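PDB 4KH9: DUF4785 domain-containing protein from Legionella pneumophila subsp. pneumophila, which is of unknown function but binds calcium and combines an N-terminal domain with two E-set-like domains. Local coordinates for residues D27-T32 with T315-Q320. Sequence-based numbering, arbitrary orientation.
Sequences DKWEIT and TSQRAQ
Trp29 lies across Thr315 where strand 25-29 adds itself to the edge of strand 312-322, an example of a sheet completed by a remote part of the chain. The two run antiparallel, and Asp27 with Gln317 and Trp29 with Thr315 form hydrogen-bonded pairs, joined by four backbone bonds, on either side of the non-hydrogen-bonded pair Lys28-Ser316.

Packing is tight around Trp29. With chi1 at 56°, its CG sits between the backbone N and the carbonyl carbon, and the indole lies over the neighbouring strand. Thr315 CB makes a CH-pi contact 3.6 Å from the centroid of the Trp29 five-membered ring, while Thr315 CG2 reaches Trp29 CZ2 at 3.4 Å. Gln317 CB touches Trp29 CH2 obliquely (3.8 Å), and the Gln317 amide stands almost perpendicular to the ring, its OE1 bonded to Gln298. Ile31 CD1 closes on Thr315 OG1 at 3.3 Å. At the ring edge, in plane, Trp29 NE1 donates to a water (2.9 Å).

The same face loosens toward solvent at exposed Asp27, where Gln317 NE2 donates to a second water (3.3 Å) within reach of Gln317 O and Asp27 OD2. From the opposite face Lys28 leads away to a salt bridge with Asp334. Backbone bonds therefore fix the register, the indole shields the threonine, and waters meet the polar margin of this join between N-terminal segment and C-terminal domain.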
loop_
_atom_site.group_PDB
_atom_site.type_symbol
_atom_site.label_atom_id
_atom_site.label_comp_id
_atom_site.label_asym_id
_atom_site.label_seq_id
_atom_site.Cartn_x
_atom_site.Cartn_y
_atom_site.Cartn_z
ATOM N N ASP A 27 -2.565 4.629 -30.581
ATOM C CA ASP A 27 -3.086 3.276 -30.519
ATOM C C ASP A 27 -4.556 3.309 -30.270
ATOM O O ASP A 27 -5.082 4.286 -29.741
ATOM C CB ASP A 27 -2.395 2.448 -29.417
ATOM C CG ASP A 27 -0.943 2.166 -29.679
ATOM O OD1 ASP A 27 -0.654 1.326 -30.562
ATOM O OD2 ASP A 27 -0.098 2.725 -28.959
ATOM N N LYS A 28 -5.209 2.233 -30.671
ATOM C CA LYS A 28 -6.622 1.941 -30.545
ATOM C C LYS A 28 -6.774 0.465 -30.268
ATOM O O LYS A 28 -5.991 -0.348 -30.777
ATOM C CB LYS A 28 -7.397 2.325 -31.826
ATOM C CG LYS A 28 -7.542 3.824 -32.105
ATOM C CD LYS A 28 -8.360 4.159 -33.378
ATOM C CE LYS A 28 -7.536 4.089 -34.642
ATOM N NZ LYS A 28 -8.260 4.656 -35.812
ATOM N N TRP A 29 -7.766 0.102 -29.470
ATOM C CA TRP A 29 -8.043 -1.302 -29.216
ATOM C C TRP A 29 -9.499 -1.481 -28.893
ATOM O O TRP A 29 -10.145 -0.579 -28.353
ATOM C CB TRP A 29 -7.144 -1.917 -28.110
ATOM C CG TRP A 29 -7.166 -1.237 -26.775
ATOM C CD1 TRP A 29 -7.979 -1.532 -25.720
ATOM C CD2 TRP A 29 -6.238 -0.246 -26.305
ATOM N NE1 TRP A 29 -7.645 -0.754 -24.632
ATOM C CE2 TRP A 29 -6.571 0.038 -24.963
ATOM C CE3 TRP A 29 -5.172 0.456 -26.900
ATOM C CZ2 TRP A 29 -5.859 0.975 -24.197
ATOM C CZ3 TRP A 29 -4.471 1.388 -26.145
ATOM C CH2 TRP A 29 -4.835 1.660 -24.818
ATOM N N GLU A 30 -10.004 -2.666 -29.239
ATOM C CA GLU A 30 -11.371 -3.112 -28.977
ATOM C C GLU A 30 -11.518 -3.444 -27.516
ATOM O O GLU A 30 -10.558 -3.920 -26.914
ATOM C CB GLU A 30 -11.689 -4.381 -29.810
ATOM C CG GLU A 30 -11.281 -4.361 -31.274
ATOM C CD GLU A 30 -10.990 -5.733 -31.874
ATOM O OE1 GLU A 30 -11.953 -6.473 -32.185
ATOM O OE2 GLU A 30 -9.794 -6.043 -32.082
ATOM N N ILE A 31 -12.703 -3.241 -26.942
ATOM C CA ILE A 31 -13.004 -3.663 -25.566
ATOM C C ILE A 31 -14.492 -3.969 -25.489
ATOM O O ILE A 31 -15.242 -3.668 -26.426
ATOM C CB ILE A 31 -12.545 -2.721 -24.425
ATOM C CG1 ILE A 31 -12.925 -1.253 -24.669
ATOM C CG2 ILE A 31 -11.044 -2.914 -24.084
ATOM C CD1 ILE A 31 -13.048 -0.489 -23.331
ATOM N N THR A 32 -14.913 -4.593 -24.387
ATOM C CA THR A 32 -16.318 -4.942 -24.148
ATOM C C THR A 32 -16.743 -4.480 -22.748
ATOM O O THR A 32 -15.885 -4.228 -21.907
ATOM C CB THR A 32 -16.541 -6.453 -24.327
ATOM O OG1 THR A 32 -15.457 -7.179 -23.727
ATOM C CG2 THR A 32 -16.714 -6.839 -25.776
ATOM N N THR A 315 -11.145 1.894 -27.303
ATOM C CA THR A 315 -10.242 2.714 -26.510
ATOM C C THR A 315 -9.198 3.297 -27.455
ATOM O O THR A 315 -8.749 2.599 -28.365
ATOM C CB THR A 315 -9.599 1.917 -25.345
ATOM O OG1 THR A 315 -10.625 1.329 -24.563
ATOM C CG2 THR A 315 -8.739 2.787 -24.428
ATOM N N SER A 316 -8.819 4.566 -27.228
ATOM C CA SER A 316 -7.809 5.282 -28.007
ATOM C C SER A 316 -6.760 5.836 -27.076
ATOM O O SER A 316 -7.096 6.250 -25.974
ATOM C CB SER A 316 -8.449 6.403 -28.821
ATOM O OG SER A 316 -7.481 7.245 -29.425
ATOM N N GLN A 317 -5.503 5.823 -27.506
ATOM C CA GLN A 317 -4.416 6.313 -26.694
ATOM C C GLN A 317 -3.386 7.074 -27.534
ATOM O O GLN A 317 -2.829 6.520 -28.477
ATOM C CB GLN A 317 -3.744 5.150 -25.945
ATOM C CG GLN A 317 -2.652 5.623 -25.011
ATOM C CD GLN A 317 -2.117 4.507 -24.169
ATOM O OE1 GLN A 317 -2.611 4.266 -23.070
ATOM N NE2 GLN A 317 -1.121 3.796 -24.670
ATOM N N ARG A 318 -3.106 8.320 -27.135
ATOM C CA ARG A 318 -2.088 9.178 -27.739
ATOM C C ARG A 318 -0.942 9.344 -26.754
ATOM O O ARG A 318 -1.140 9.926 -25.692
ATOM C CB ARG A 318 -2.689 10.555 -28.128
ATOM C CG ARG A 318 -1.659 11.622 -28.598
ATOM C CD ARG A 318 -1.028 11.357 -29.969
ATOM N NE ARG A 318 -2.038 11.352 -31.032
ATOM C CZ ARG A 318 -1.792 11.155 -32.320
ATOM N NH1 ARG A 318 -0.551 10.971 -32.744
ATOM N NH2 ARG A 318 -2.785 11.137 -33.192
ATOM N N ALA A 319 0.234 8.828 -27.089
ATOM C CA ALA A 319 1.435 8.927 -26.244
ATOM C C ALA A 319 2.516 9.720 -26.970
ATOM O O ALA A 319 2.817 9.444 -28.128
ATOM C CB ALA A 319 1.940 7.535 -25.871
ATOM N N GLN A 320 3.042 10.761 -26.323
ATOM C CA GLN A 320 4.091 11.599 -26.897
ATOM C C GLN A 320 4.940 12.238 -25.806
ATOM O O GLN A 320 4.574 12.199 -24.632
ATOM C CB GLN A 320 3.523 12.680 -27.842
ATOM C CG GLN A 320 2.427 13.578 -27.301
ATOM C CD GLN A 320 1.827 14.357 -28.443
ATOM O OE1 GLN A 320 0.806 13.963 -29.031
ATOM N NE2 GLN A 320 2.467 15.454 -28.819
HETATM O O HOH W 1 -0.305 5.015 -27.603
HETATM O O HOH W 2 -8.892 -0.380 -22.081
#